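Local structure of blood group a-and b-cleaving endo-beta-galactosidase (Streptococcus pneumoniae, 2YGL) at residues A[291-296]-A[325-330]; A[267-272]-A[341-346]; A[278-283]-A[336-341]; A[271-276]-A[308-313]; A[248-253]-A[329-334]. The protein probably cleaves blood group A and B antigens as a family 98 glycoside hydrolase, its tandem CBM51 modules, the part described here, probably binding carbohydrate. One frame throughout, in Å; residues are numbered along the deposited sequence.

Interaction 1 of 5, residues A[291-296]-A[325-330]; sequences VADGKV and TQTIEL
Asp293, which loses the most surface in this contact, turns its carboxylate onto the backbone at the start of strand 327-334. OD1 accepts from Thr327 N at 2.8 Å, met on the syn side but 29° out of the carboxylate plane, and also from Gln326 N. The second oxygen, OD2, offers its syn lone pair to the same Gln326 N at 3.1 Å, so Gln326 N-H is shared between both carboxylate oxygens. With chi1 at -63°, CG lies beside the aspartate's own N, whose N-H bonds to Thr327 O at 2.9 Å; backbone and side chain of Asp293 thus grip the same short segment. Two waters extend the grip, one joining OD2 to Thr325 OG1, which is also hydrogen-bonded to Pro322 O, the other OD1 to Thr327 OG1.

Val291 and Glu329 form an antiparallel hydrogen-bonded pair: Val291 N to Glu329 O and Glu329 N to Val291 O, both 2.8 Å. Their side chains share one face of the sheet and cross obliquely, CB to CB 4.1 Å. A water donates to Glu329 OE1 and accepts from Gly294 N, tying the carboxylate to the type I' turn of Ala292 to Lys295. On the other face Ala292 CB meets Thr325 CG2 at 4.0 Å.

That turn closes the beta hairpin of strands 285-292 and 295-299, the latter outermost in its five-stranded sheet, while strand 327-334 is flanked on its far side by strand 251-256.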
# COMPACT_ATOMS: atom_id res chain seq x y z
N VAL A 291 -0.79 -0.03 -24.98
CA VAL A 291 -2.01 0.41 -25.66
C VAL A 291 -3.20 -0.47 -25.25
O VAL A 291 -3.17 -1.69 -25.44
CB VAL A 291 -1.84 0.40 -27.20
CG1 VAL A 291 -3.01 1.07 -27.89
CG2 VAL A 291 -0.53 1.08 -27.61
N ALA A 292 -4.22 0.15 -24.66
CA ALA A 292 -5.44 -0.54 -24.26
C ALA A 292 -6.59 -0.19 -25.20
O ALA A 292 -7.00 0.97 -25.27
CB ALA A 292 -5.80 -0.22 -22.82
N ASP A 293 -7.09 -1.20 -25.91
CA ASP A 293 -8.16 -1.04 -26.92
C ASP A 293 -7.92 0.13 -27.88
O ASP A 293 -8.81 0.94 -28.12
CB ASP A 293 -9.54 -0.92 -26.24
CG ASP A 293 -9.91 -2.17 -25.46
OD1 ASP A 293 -9.60 -3.29 -25.92
OD2 ASP A 293 -10.53 -2.03 -24.38
N GLY A 294 -6.70 0.21 -28.42
CA GLY A 294 -6.35 1.24 -29.39
C GLY A 294 -5.95 2.57 -28.79
O GLY A 294 -5.55 3.48 -29.50
N LYS A 295 -6.04 2.68 -27.46
CA LYS A 295 -5.71 3.91 -26.76
C LYS A 295 -4.40 3.78 -25.97
O LYS A 295 -4.26 2.88 -25.13
CB LYS A 295 -6.86 4.32 -25.83
CG LYS A 295 -6.79 5.76 -25.33
CD LYS A 295 -7.99 6.09 -24.43
CE LYS A 295 -7.99 7.55 -23.99
NZ LYS A 295 -6.90 7.85 -23.02
N VAL A 296 -3.46 4.68 -26.24
CA VAL A 296 -2.18 4.71 -25.54
C VAL A 296 -2.42 5.10 -24.08
O VAL A 296 -2.92 6.18 -23.79
CB VAL A 296 -1.18 5.70 -26.21
CG1 VAL A 296 0.09 5.83 -25.39
CG2 VAL A 296 -0.85 5.24 -27.63
N THR A 325 -11.22 -3.75 -20.35
CA THR A 325 -10.28 -3.76 -21.48
C THR A 325 -10.33 -5.11 -22.20
O THR A 325 -10.29 -6.16 -21.57
CB THR A 325 -8.83 -3.43 -21.03
OG1 THR A 325 -8.77 -2.09 -20.52
CG2 THR A 325 -7.84 -3.56 -22.18
N GLN A 326 -10.42 -5.05 -23.53
CA GLN A 326 -10.50 -6.25 -24.37
C GLN A 326 -9.14 -6.67 -24.90
O GLN A 326 -8.83 -7.86 -24.97
CB GLN A 326 -11.47 -6.02 -25.54
CG GLN A 326 -12.89 -5.62 -25.14
CD GLN A 326 -13.54 -6.63 -24.21
OE1 GLN A 326 -13.67 -6.38 -23.01
NE2 GLN A 326 -13.93 -7.77 -24.75
N THR A 327 -8.34 -5.67 -25.27
CA THR A 327 -7.07 -5.88 -25.96
C THR A 327 -5.97 -5.02 -25.36
O THR A 327 -6.16 -3.83 -25.12
CB THR A 327 -7.22 -5.57 -27.47
OG1 THR A 327 -8.24 -6.41 -28.03
CG2 THR A 327 -5.91 -5.80 -28.22
N ILE A 328 -4.82 -5.64 -25.09
CA ILE A 328 -3.62 -4.91 -24.69
C ILE A 328 -2.52 -5.15 -25.72
O ILE A 328 -2.22 -6.30 -26.06
CB ILE A 328 -3.14 -5.29 -23.26
CG1 ILE A 328 -4.16 -4.81 -22.21
CG2 ILE A 328 -1.75 -4.69 -22.97
CD1 ILE A 328 -3.94 -5.37 -20.82
N GLU A 329 -1.95 -4.06 -26.23
CA GLU A 329 -0.83 -4.12 -27.17
C GLU A 329 0.41 -3.45 -26.58
O GLU A 329 0.33 -2.39 -25.97
CB GLU A 329 -1.20 -3.46 -28.50
CG GLU A 329 -2.17 -4.26 -29.35
CD GLU A 329 -2.78 -3.43 -30.47
OE1 GLU A 329 -3.43 -2.41 -30.17
OE2 GLU A 329 -2.63 -3.82 -31.65
N LEU A 330 1.56 -4.10 -26.79
CA LEU A 330 2.85 -3.57 -26.35
C LEU A 330 3.67 -3.21 -27.59
O LEU A 330 4.08 -4.09 -28.34
CB LEU A 330 3.58 -4.60 -25.49
CG LEU A 330 2.79 -5.24 -24.34
CD1 LEU A 330 3.62 -6.32 -23.67
CD2 LEU A 330 2.33 -4.19 -23.31
O HOH W 1 -5.16 -2.10 -28.13
O HOH W 2 -9.82 -0.30 -22.40
O HOH W 3 -10.25 -4.18 -28.41

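Interaction 2 of 5, residues A[267-272]-A[341-346]; sequences SYVGID and DELVLG
Strands 262-271 and 343-352 are neighbours in the six-stranded antiparallel sheet of this module, and Tyr268 and Gly346 form one of its hydrogen-bonded pairs. Tyr268 N donates to Gly346 O at 3.0 Å and Gly346 N returns a bond to Tyr268 O at 2.8 Å. That carbonyl has a second donor, Ser267 OG, which arrives from the opposite face of its plane. Farther along, Val344 N bonds to Gly270 O at 2.9 Å, whereas the return bond from Gly270 N to Val344 O is long and weak at 3.4 Å. The axes of the two strand segments run at 162°, as expected of antiparallel neighbours in the beta-sandwich that carbohydrate-binding modules of this family form. On the face directed at the other sheet, Val269 and Leu345 lie side by side, CG2 to CD2 3.6 Å, and both reach Phe288 of strand 285-292. Val344 faces the other way: its CG1 touches Asp272 CB at 3.8 Å, and the residue also packs on Ile228 and Leu230. Past the strand end, Asp272 N bonds to Glu342 O at 3.1 Å where Glu342 centres an inverse gamma turn; the aspartate's carboxylate is held by Ser274 and Lys229 N.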
# COMPACT_ATOMS: atom_id res chain seq x y z
N SER A 267 6.32 -3.89 -15.70
CA SER A 267 7.54 -4.34 -16.38
C SER A 267 8.64 -3.29 -16.36
O SER A 267 8.37 -2.09 -16.49
CB SER A 267 7.25 -4.72 -17.83
OG SER A 267 8.38 -5.32 -18.43
N TYR A 268 9.88 -3.75 -16.19
CA TYR A 268 11.04 -2.94 -16.52
C TYR A 268 11.28 -3.02 -18.02
O TYR A 268 11.07 -4.06 -18.63
CB TYR A 268 12.28 -3.40 -15.73
CG TYR A 268 12.21 -3.01 -14.28
CD1 TYR A 268 12.62 -1.73 -13.86
CD2 TYR A 268 11.71 -3.89 -13.32
CE1 TYR A 268 12.54 -1.36 -12.52
CE2 TYR A 268 11.63 -3.52 -11.98
CZ TYR A 268 12.05 -2.26 -11.59
OH TYR A 268 11.96 -1.91 -10.27
N VAL A 269 11.70 -1.90 -18.61
CA VAL A 269 11.86 -1.80 -20.07
C VAL A 269 13.19 -1.15 -20.42
O VAL A 269 13.53 -0.08 -19.91
CB VAL A 269 10.70 -0.99 -20.73
CG1 VAL A 269 10.84 -0.97 -22.25
CG2 VAL A 269 9.34 -1.56 -20.35
N GLY A 270 13.95 -1.80 -21.30
CA GLY A 270 15.19 -1.26 -21.83
C GLY A 270 15.80 -2.15 -22.89
O GLY A 270 15.17 -3.09 -23.36
N ILE A 271 17.05 -1.85 -23.26
CA ILE A 271 17.77 -2.62 -24.27
C ILE A 271 18.63 -3.69 -23.59
O ILE A 271 19.40 -3.38 -22.68
CB ILE A 271 18.63 -1.70 -25.16
CG1 ILE A 271 17.73 -0.71 -25.92
CG2 ILE A 271 19.48 -2.51 -26.13
CD1 ILE A 271 18.38 0.62 -26.20
N ASP A 272 18.48 -4.93 -24.03
CA ASP A 272 19.23 -6.05 -23.44
C ASP A 272 20.73 -5.83 -23.59
O ASP A 272 21.20 -5.34 -24.62
CB ASP A 272 18.81 -7.39 -24.05
CG ASP A 272 19.26 -8.57 -23.21
OD1 ASP A 272 20.41 -9.04 -23.39
OD2 ASP A 272 18.47 -9.03 -22.35
N ASP A 341 18.35 -2.46 -31.18
CA ASP A 341 16.88 -2.49 -31.19
C ASP A 341 16.31 -3.71 -30.45
O ASP A 341 15.13 -4.03 -30.57
CB ASP A 341 16.34 -2.42 -32.63
CG ASP A 341 16.99 -3.42 -33.57
OD1 ASP A 341 17.57 -4.42 -33.10
OD2 ASP A 341 16.92 -3.21 -34.80
N GLU A 342 17.17 -4.36 -29.67
CA GLU A 342 16.80 -5.56 -28.90
C GLU A 342 16.11 -5.17 -27.60
O GLU A 342 16.69 -5.27 -26.51
CB GLU A 342 18.05 -6.40 -28.61
CG GLU A 342 18.73 -7.00 -29.84
CD GLU A 342 18.19 -8.37 -30.22
OE1 GLU A 342 17.93 -9.19 -29.32
OE2 GLU A 342 18.05 -8.64 -31.43
N LEU A 343 14.87 -4.71 -27.71
CA LEU A 343 14.09 -4.28 -26.55
C LEU A 343 13.61 -5.49 -25.76
O LEU A 343 13.08 -6.44 -26.33
CB LEU A 343 12.91 -3.39 -26.99
CG LEU A 343 12.11 -2.62 -25.93
CD1 LEU A 343 11.51 -1.34 -26.50
CD2 LEU A 343 11.01 -3.49 -25.31
N VAL A 344 13.81 -5.44 -24.45
CA VAL A 344 13.33 -6.50 -23.56
C VAL A 344 12.43 -5.94 -22.46
O VAL A 344 12.61 -4.82 -21.98
CB VAL A 344 14.50 -7.33 -22.94
CG1 VAL A 344 15.15 -8.21 -23.99
CG2 VAL A 344 15.53 -6.43 -22.27
N LEU A 345 11.44 -6.74 -22.08
CA LEU A 345 10.54 -6.41 -20.99
C LEU A 345 10.87 -7.33 -19.81
O LEU A 345 10.53 -8.51 -19.83
CB LEU A 345 9.08 -6.56 -21.43
CG LEU A 345 8.65 -5.86 -22.73
CD1 LEU A 345 7.23 -6.24 -23.11
CD2 LEU A 345 8.78 -4.35 -22.63
N GLY A 346 11.55 -6.78 -18.81
CA GLY A 346 12.01 -7.55 -17.66
C GLY A 346 10.96 -7.70 -16.58
O GLY A 346 10.52 -6.71 -15.99

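Interaction 3 of 5, residues A[278-283]-A[336-341]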
# COMPACT_ATOMS: atom_id res chain seq x y z
N LEU A 278 26.87 0.61 -30.75
CA LEU A 278 27.97 1.51 -31.07
C LEU A 278 27.60 2.92 -30.63
O LEU A 278 26.43 3.32 -30.74
CB LEU A 278 28.27 1.51 -32.58
CG LEU A 278 28.73 0.22 -33.28
CD1 LEU A 278 28.90 0.49 -34.76
CD2 LEU A 278 30.03 -0.31 -32.68
N ASN A 279 28.58 3.67 -30.14
CA ASN A 279 28.34 5.04 -29.68
C ASN A 279 27.79 5.93 -30.79
O ASN A 279 28.36 6.01 -31.88
CB ASN A 279 29.60 5.64 -29.05
CG ASN A 279 29.93 5.03 -27.69
OD1 ASN A 279 29.11 4.33 -27.09
ND2 ASN A 279 31.13 5.31 -27.20
N SER A 280 26.66 6.59 -30.50
CA SER A 280 25.94 7.37 -31.50
C SER A 280 25.12 8.48 -30.84
O SER A 280 24.67 8.33 -29.70
CB SER A 280 25.01 6.45 -32.31
OG SER A 280 24.25 7.15 -33.28
N ASP A 281 24.95 9.59 -31.55
CA ASP A 281 24.07 10.67 -31.11
C ASP A 281 22.59 10.26 -31.19
O ASP A 281 21.76 10.81 -30.48
CB ASP A 281 24.30 11.93 -31.95
CG ASP A 281 25.51 12.73 -31.49
OD1 ASP A 281 26.05 12.46 -30.40
OD2 ASP A 281 25.91 13.65 -32.23
N TYR A 282 22.29 9.31 -32.07
CA TYR A 282 20.91 8.87 -32.31
C TYR A 282 20.40 7.93 -31.22
O TYR A 282 21.17 7.15 -30.65
CB TYR A 282 20.80 8.20 -33.68
CG TYR A 282 21.04 9.15 -34.83
CD1 TYR A 282 19.99 9.88 -35.39
CD2 TYR A 282 22.32 9.34 -35.35
CE1 TYR A 282 20.21 10.77 -36.44
CE2 TYR A 282 22.55 10.22 -36.40
CZ TYR A 282 21.50 10.93 -36.94
OH TYR A 282 21.73 11.80 -37.98
N ALA A 283 19.10 8.01 -30.96
CA ALA A 283 18.43 7.09 -30.04
C ALA A 283 18.44 5.68 -30.61
O ALA A 283 18.25 5.48 -31.81
CB ALA A 283 17.00 7.55 -29.76
N LYS A 336 16.04 3.38 -35.66
CA LYS A 336 16.21 3.31 -37.12
C LYS A 336 17.61 3.63 -37.67
O LYS A 336 17.88 3.38 -38.85
CB LYS A 336 15.14 4.14 -37.84
CG LYS A 336 13.73 3.58 -37.70
CD LYS A 336 12.69 4.59 -38.14
CE LYS A 336 11.29 4.07 -37.87
NZ LYS A 336 10.26 5.10 -38.17
N HIS A 337 18.50 4.15 -36.83
CA HIS A 337 19.85 4.52 -37.25
C HIS A 337 20.95 3.60 -36.71
O HIS A 337 22.10 3.71 -37.12
CB HIS A 337 20.14 5.97 -36.86
CG HIS A 337 19.32 6.97 -37.61
ND1 HIS A 337 19.85 7.81 -38.56
CD2 HIS A 337 18.00 7.26 -37.55
CE1 HIS A 337 18.89 8.58 -39.05
NE2 HIS A 337 17.76 8.27 -38.45
N THR A 338 20.59 2.69 -35.80
CA THR A 338 21.57 1.83 -35.12
C THR A 338 21.14 0.35 -35.08
O THR A 338 20.14 -0.02 -35.70
CB THR A 338 21.86 2.33 -33.68
OG1 THR A 338 20.65 2.32 -32.91
CG2 THR A 338 22.44 3.74 -33.68
N TRP A 339 21.90 -0.47 -34.35
CA TRP A 339 21.61 -1.90 -34.21
C TRP A 339 20.97 -2.29 -32.88
O TRP A 339 20.43 -3.40 -32.75
CB TRP A 339 22.88 -2.73 -34.38
CG TRP A 339 23.50 -2.70 -35.74
CD1 TRP A 339 22.86 -2.82 -36.94
CD2 TRP A 339 24.89 -2.57 -36.03
NE1 TRP A 339 23.77 -2.77 -37.96
CE2 TRP A 339 25.03 -2.61 -37.44
CE3 TRP A 339 26.04 -2.42 -35.24
CZ2 TRP A 339 26.27 -2.51 -38.07
CZ3 TRP A 339 27.27 -2.32 -35.88
CH2 TRP A 339 27.38 -2.36 -37.28
N ALA A 340 21.05 -1.41 -31.88
CA ALA A 340 20.56 -1.71 -30.54
C ALA A 340 19.04 -1.61 -30.43
O ALA A 340 18.51 -0.78 -29.69
CB ALA A 340 21.25 -0.82 -29.51
N ASP A 341 18.35 -2.46 -31.18
CA ASP A 341 16.88 -2.49 -31.19
C ASP A 341 16.31 -3.71 -30.45
O ASP A 341 15.13 -4.03 -30.57
CB ASP A 341 16.34 -2.42 -32.63
CG ASP A 341 16.99 -3.42 -33.57
OD1 ASP A 341 17.57 -4.42 -33.10
OD2 ASP A 341 16.92 -3.21 -34.80
O HOH W 4 24.11 -0.14 -32.57
O HOH W 5 18.88 3.95 -34.00
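Aromatic stacking joins Tyr282 to His337. The rings form an offset stack, centroids 4.1 Å apart and planes only 4° from parallel. The displacement is plain from the atoms: Tyr282 CD1 sits over the centre of the imidazole, 3.7 Å above its plane, while His337 ND1 lies over the phenol ring toward its rim. Nearly equal first torsions (chi1 -66° for Tyr282 and -67° for His337) go with the two rings lying almost parallel, and the contact runs back to the start of both side chains, Tyr282 CB to His337 CB being 3.9 Å.

Apolar contact is made at the other end, where one methyl of Leu278, CD1, comes to 3.4 Å from CZ3 on the six-membered ring of Trp339. Between these two pairs the Thr338 methyl, CG2, is 3.9 Å from Ser280 OG. The contact therefore brings together two irregular loops at one end of the beta-sandwich, the first leading from strand 262-271 to 285-292 and the second from 327-334 to 343-352.

Polar bridging relies on water. One molecule donates to Ala283 O and to Thr338 OG1 and accepts from His337 N, at 2.9 Å; the threonine hydroxyl also has a hydrogen bond with Asp284 OD1. A second water accepts from Trp339 N and, weakly, from Leu278 N. Within the first loop, Ser280 OG accepts from Tyr282 N at 3.2 Å, an ST turn that secures the backbone on which the stacked tyrosine stands.

Interaction 4 of 5, residues A[271-276]-A[308-313]; sequences IDRSAN and IKYDTS
The Tyr310 ring carries the Arg273 guanidinium over one face and has Arg273 O at its edge, in plane. The guanidinium is stacked on the ring, planes 28° apart and centres separated by 4.2 Å; NH1 stands 3.3 Å above the phenol plane, offset toward the rim. Seen from the guanidinium, Tyr310 OH lies over its centre, while Tyr310 O and a water lie at its edge. That water accepts from NH1 and donates to the carbonyls of Ile271 and Tyr310. The arginine chain is bent at both chi2 (-55°) and chi3 (-66°), which brings its end back over the ring; NE is paired with Glu236 in a salt bridge.

Tyr310 OH donates to Arg273 O at 2.6 Å, on a lone pair in the carbonyl plane. Arg273 thus meets the tyrosine through both side chain and backbone, and His277 also stacks with Tyr310. Ile271 adds apolar contacts: its CG2 is 4.0 Å from Tyr310 CD1, and CD1 is 4.1 Å from Ile308 CD1. A second water accepts from Ile271 N and donates to Lys309 O and Thr312 O.

Each loop is shaped by a type I beta turn, Asp272 to Ala275 and Lys309 to Thr312. The first also contains an Asx turn, Asp272 OD1 accepting from Ser274 N at 3.0 Å. The contact packs these two turn-containing loops, after strands 262-271 and 295-299, against each other at one end of the beta-sandwich.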
# COMPACT_ATOMS: atom_id res chain seq x y z
N ILE A 271 17.05 -1.85 -23.26
CA ILE A 271 17.77 -2.62 -24.27
C ILE A 271 18.63 -3.69 -23.59
O ILE A 271 19.40 -3.38 -22.68
CB ILE A 271 18.63 -1.70 -25.16
CG1 ILE A 271 17.73 -0.71 -25.92
CG2 ILE A 271 19.48 -2.51 -26.13
CD1 ILE A 271 18.38 0.62 -26.20
N ASP A 272 18.48 -4.93 -24.03
CA ASP A 272 19.23 -6.05 -23.44
C ASP A 272 20.73 -5.83 -23.59
O ASP A 272 21.20 -5.34 -24.62
CB ASP A 272 18.81 -7.39 -24.05
CG ASP A 272 19.26 -8.57 -23.21
OD1 ASP A 272 20.41 -9.04 -23.39
OD2 ASP A 272 18.47 -9.03 -22.35
N ARG A 273 21.47 -6.20 -22.55
CA ARG A 273 22.92 -6.00 -22.50
C ARG A 273 23.68 -6.73 -23.61
O ARG A 273 24.79 -6.34 -23.97
CB ARG A 273 23.47 -6.40 -21.12
CG ARG A 273 22.82 -5.69 -19.92
CD ARG A 273 22.86 -4.17 -20.03
NE ARG A 273 24.23 -3.65 -19.95
CZ ARG A 273 24.61 -2.45 -20.39
NH1 ARG A 273 23.74 -1.62 -20.96
NH2 ARG A 273 25.88 -2.08 -20.26
N SER A 274 23.06 -7.77 -24.17
CA SER A 274 23.67 -8.58 -25.22
C SER A 274 23.57 -7.95 -26.61
O SER A 274 24.15 -8.46 -27.57
CB SER A 274 23.04 -9.97 -25.24
OG SER A 274 21.68 -9.92 -25.66
N ALA A 275 22.83 -6.85 -26.72
CA ALA A 275 22.60 -6.20 -28.01
C ALA A 275 23.86 -5.60 -28.60
O ALA A 275 24.77 -5.18 -27.88
CB ALA A 275 21.53 -5.12 -27.87
N ASN A 276 23.92 -5.58 -29.93
CA ASN A 276 24.95 -4.85 -30.65
C ASN A 276 24.76 -3.36 -30.45
O ASN A 276 23.67 -2.83 -30.70
CB ASN A 276 24.89 -5.19 -32.15
CG ASN A 276 25.40 -6.59 -32.46
OD1 ASN A 276 24.81 -7.29 -33.28
ND2 ASN A 276 26.48 -6.99 -31.82
N ILE A 308 15.69 6.45 -25.95
CA ILE A 308 16.68 5.85 -25.05
C ILE A 308 17.85 5.24 -25.83
O ILE A 308 17.75 4.99 -27.03
CB ILE A 308 16.05 4.77 -24.12
CG1 ILE A 308 15.53 3.58 -24.93
CG2 ILE A 308 14.96 5.39 -23.22
CD1 ILE A 308 15.25 2.33 -24.11
N LYS A 309 18.95 5.00 -25.13
CA LYS A 309 20.12 4.35 -25.72
C LYS A 309 20.50 3.08 -24.95
O LYS A 309 19.91 2.78 -23.91
CB LYS A 309 21.30 5.32 -25.79
CG LYS A 309 21.13 6.44 -26.82
CD LYS A 309 22.32 7.40 -26.81
CE LYS A 309 22.01 8.64 -27.63
NZ LYS A 309 23.11 9.65 -27.56
N TYR A 310 21.48 2.36 -25.47
CA TYR A 310 22.00 1.15 -24.83
C TYR A 310 22.41 1.39 -23.38
O TYR A 310 22.17 0.55 -22.51
CB TYR A 310 23.18 0.60 -25.64
CG TYR A 310 23.85 -0.62 -25.04
CD1 TYR A 310 23.34 -1.90 -25.27
CD2 TYR A 310 25.00 -0.50 -24.26
CE1 TYR A 310 23.95 -3.02 -24.73
CE2 TYR A 310 25.62 -1.62 -23.71
CZ TYR A 310 25.09 -2.88 -23.95
OH TYR A 310 25.70 -3.99 -23.42
N ASP A 311 23.01 2.55 -23.12
CA ASP A 311 23.50 2.90 -21.79
C ASP A 311 22.41 3.45 -20.86
O ASP A 311 22.65 3.64 -19.66
CB ASP A 311 24.67 3.90 -21.89
CG ASP A 311 24.21 5.30 -22.26
OD1 ASP A 311 23.77 6.04 -21.35
OD2 ASP A 311 24.31 5.67 -23.45
N THR A 312 21.22 3.71 -21.41
CA THR A 312 20.10 4.21 -20.61
C THR A 312 19.62 3.14 -19.62
O THR A 312 19.35 2.00 -20.02
CB THR A 312 18.92 4.68 -21.50
OG1 THR A 312 19.39 5.62 -22.47
CG2 THR A 312 17.83 5.34 -20.66
N SER A 313 19.55 3.52 -18.35
CA SER A 313 18.98 2.65 -17.31
C SER A 313 17.55 2.27 -17.67
O SER A 313 16.76 3.13 -18.09
CB SER A 313 19.02 3.32 -15.94
OG SER A 313 20.30 3.20 -15.34
O HOH W 6 18.35 0.60 -22.30
O HOH W 7 20.97 -1.68 -21.42

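Interaction 5 of 5, residues A[248-253]-A[329-334]; sequences SNPSSI and ELKSYS
A cis peptide bond before Pro250 and a Tyr333 chi1 of -65°, which sets CG beside the tyrosine's own N, bring the proline over one face of the phenol ring. Pro250 CB stands over the centre of that face, 3.5 Å from the centroid and 10° off the ring normal, a CH-pi contact. Pro250 CG follows toward the hydroxyl end, 3.6 Å from Tyr333 OH. The phenol has further partners in Glu289, hydrogen-bonded to its OH, and Lys287, in a cation-pi contact.

The backbone also departs from regularity at the proline. Ser332 O accepts twice, from Ser251 N at 3.0 Å and from Ser248 N, the latter well above the carbonyl plane; Ser334 N then bonds to Ser248 O at 2.7 Å. Beyond Pro250 the pairing becomes regular: strand 251-256 runs antiparallel to 327-334, the segment axes at 158°, within the five-stranded sheet of the sandwich. Ser251 with Ser332 and Ile253 with Leu330 are hydrogen-bonded pairs, and Ser252 with Lys331 is the non-hydrogen-bonded pair between them.

Side chains alternate between the faces. Leu330 and Ser332 face the six-stranded sheet, reaching Leu345 and Leu343 respectively. On the Lys331 face, Ser252 OG lies 3.8 Å from Glu329 CB and 3.9 Å from Lys331 CG, and a water donates to Glu329 OE2 at 2.6 Å and also hydrogen-bonds with Ser252 OG.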
# COMPACT_ATOMS: atom_id res chain seq x y z
N SER A 248 10.39 -2.08 -34.12
CA SER A 248 10.13 -1.80 -35.53
C SER A 248 9.41 -0.45 -35.70
O SER A 248 9.79 0.53 -35.06
CB SER A 248 9.34 -2.95 -36.17
OG SER A 248 9.47 -2.92 -37.58
N ASN A 249 8.37 -0.41 -36.53
CA ASN A 249 7.73 0.86 -36.90
C ASN A 249 6.21 0.98 -36.68
O ASN A 249 5.53 1.61 -37.49
CB ASN A 249 8.08 1.20 -38.35
CG ASN A 249 7.64 0.12 -39.33
OD1 ASN A 249 7.14 -0.94 -38.93
ND2 ASN A 249 7.83 0.38 -40.62
N PRO A 250 5.66 0.40 -35.59
CA PRO A 250 6.29 -0.36 -34.52
C PRO A 250 6.20 -1.87 -34.73
O PRO A 250 5.56 -2.33 -35.68
CB PRO A 250 5.45 0.02 -33.31
CG PRO A 250 4.06 0.16 -33.88
CD PRO A 250 4.22 0.59 -35.33
N SER A 251 6.85 -2.62 -33.85
CA SER A 251 6.54 -4.03 -33.69
C SER A 251 5.58 -4.11 -32.51
O SER A 251 5.64 -3.28 -31.60
CB SER A 251 7.80 -4.85 -33.44
OG SER A 251 8.39 -4.48 -32.21
N SER A 252 4.69 -5.10 -32.53
CA SER A 252 3.63 -5.17 -31.52
C SER A 252 3.38 -6.59 -31.02
O SER A 252 3.34 -7.53 -31.81
CB SER A 252 2.34 -4.56 -32.08
OG SER A 252 1.32 -4.53 -31.09
N ILE A 253 3.22 -6.72 -29.71
CA ILE A 253 2.77 -7.96 -29.09
C ILE A 253 1.37 -7.70 -28.56
O ILE A 253 1.15 -6.77 -27.78
CB ILE A 253 3.71 -8.43 -27.95
CG1 ILE A 253 5.18 -8.36 -28.38
CG2 ILE A 253 3.35 -9.86 -27.51
CD1 ILE A 253 6.18 -8.39 -27.22
N GLU A 329 -1.95 -4.06 -26.23
CA GLU A 329 -0.83 -4.12 -27.17
C GLU A 329 0.41 -3.45 -26.58
O GLU A 329 0.33 -2.39 -25.97
CB GLU A 329 -1.20 -3.46 -28.50
CG GLU A 329 -2.17 -4.26 -29.35
CD GLU A 329 -2.78 -3.43 -30.47
OE1 GLU A 329 -3.43 -2.41 -30.17
OE2 GLU A 329 -2.63 -3.82 -31.65
N LEU A 330 1.56 -4.10 -26.79
CA LEU A 330 2.85 -3.57 -26.35
C LEU A 330 3.67 -3.21 -27.59
O LEU A 330 4.08 -4.09 -28.34
CB LEU A 330 3.58 -4.60 -25.49
CG LEU A 330 2.79 -5.24 -24.34
CD1 LEU A 330 3.62 -6.32 -23.67
CD2 LEU A 330 2.33 -4.19 -23.31
N LYS A 331 3.89 -1.91 -27.79
CA LYS A 331 4.43 -1.41 -29.05
C LYS A 331 5.84 -0.84 -28.90
O LYS A 331 6.08 0.02 -28.05
CB LYS A 331 3.49 -0.37 -29.68
CG LYS A 331 2.08 -0.89 -29.93
CD LYS A 331 1.28 0.09 -30.77
CE LYS A 331 -0.11 -0.45 -31.05
NZ LYS A 331 -0.91 0.49 -31.88
N SER A 332 6.75 -1.32 -29.73
CA SER A 332 8.16 -0.95 -29.67
C SER A 332 8.61 -0.26 -30.95
O SER A 332 8.49 -0.82 -32.04
CB SER A 332 9.04 -2.18 -29.41
OG SER A 332 8.59 -2.88 -28.26
N TYR A 333 9.13 0.96 -30.80
CA TYR A 333 9.50 1.80 -31.93
C TYR A 333 11.02 1.94 -32.05
O TYR A 333 11.69 2.42 -31.13
CB TYR A 333 8.86 3.18 -31.82
CG TYR A 333 7.35 3.18 -31.90
CD1 TYR A 333 6.56 2.83 -30.80
CD2 TYR A 333 6.70 3.55 -33.09
CE1 TYR A 333 5.17 2.84 -30.87
CE2 TYR A 333 5.31 3.57 -33.17
CZ TYR A 333 4.55 3.21 -32.06
OH TYR A 333 3.18 3.22 -32.13
N SER A 334 11.54 1.50 -33.19
CA SER A 334 12.97 1.50 -33.47
C SER A 334 13.53 2.91 -33.67
O SER A 334 12.84 3.81 -34.16
CB SER A 334 13.24 0.65 -34.71
OG SER A 334 14.63 0.56 -34.97
O HOH W 8 -0.82 -5.56 -32.39

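Interaction 5 is the first to open, at 248-253, and closes on 329-334. Segment 267-272 then starts interaction 2, which returns at 341-346 and so crosses interaction 5, and overlapping 271-276 starts interaction 4, closed at 308-313 and nested inside the loop of interaction 5. Interaction 3, from 278-283 to 336-341, crosses interactions 4 and 5 but nests within interaction 2. Interaction 1, from 291-296 to 325-330, nests inside interactions 2 and 3 and crosses interaction 4. Interactions 1 and 5 share strand 327-334 in one sheet; Leu330 CD1 meets Leu345 CD1 of the other at 3.7 Å. Interactions 3 and 4, centres about 10 Å apart, join loops at one end of the sandwich.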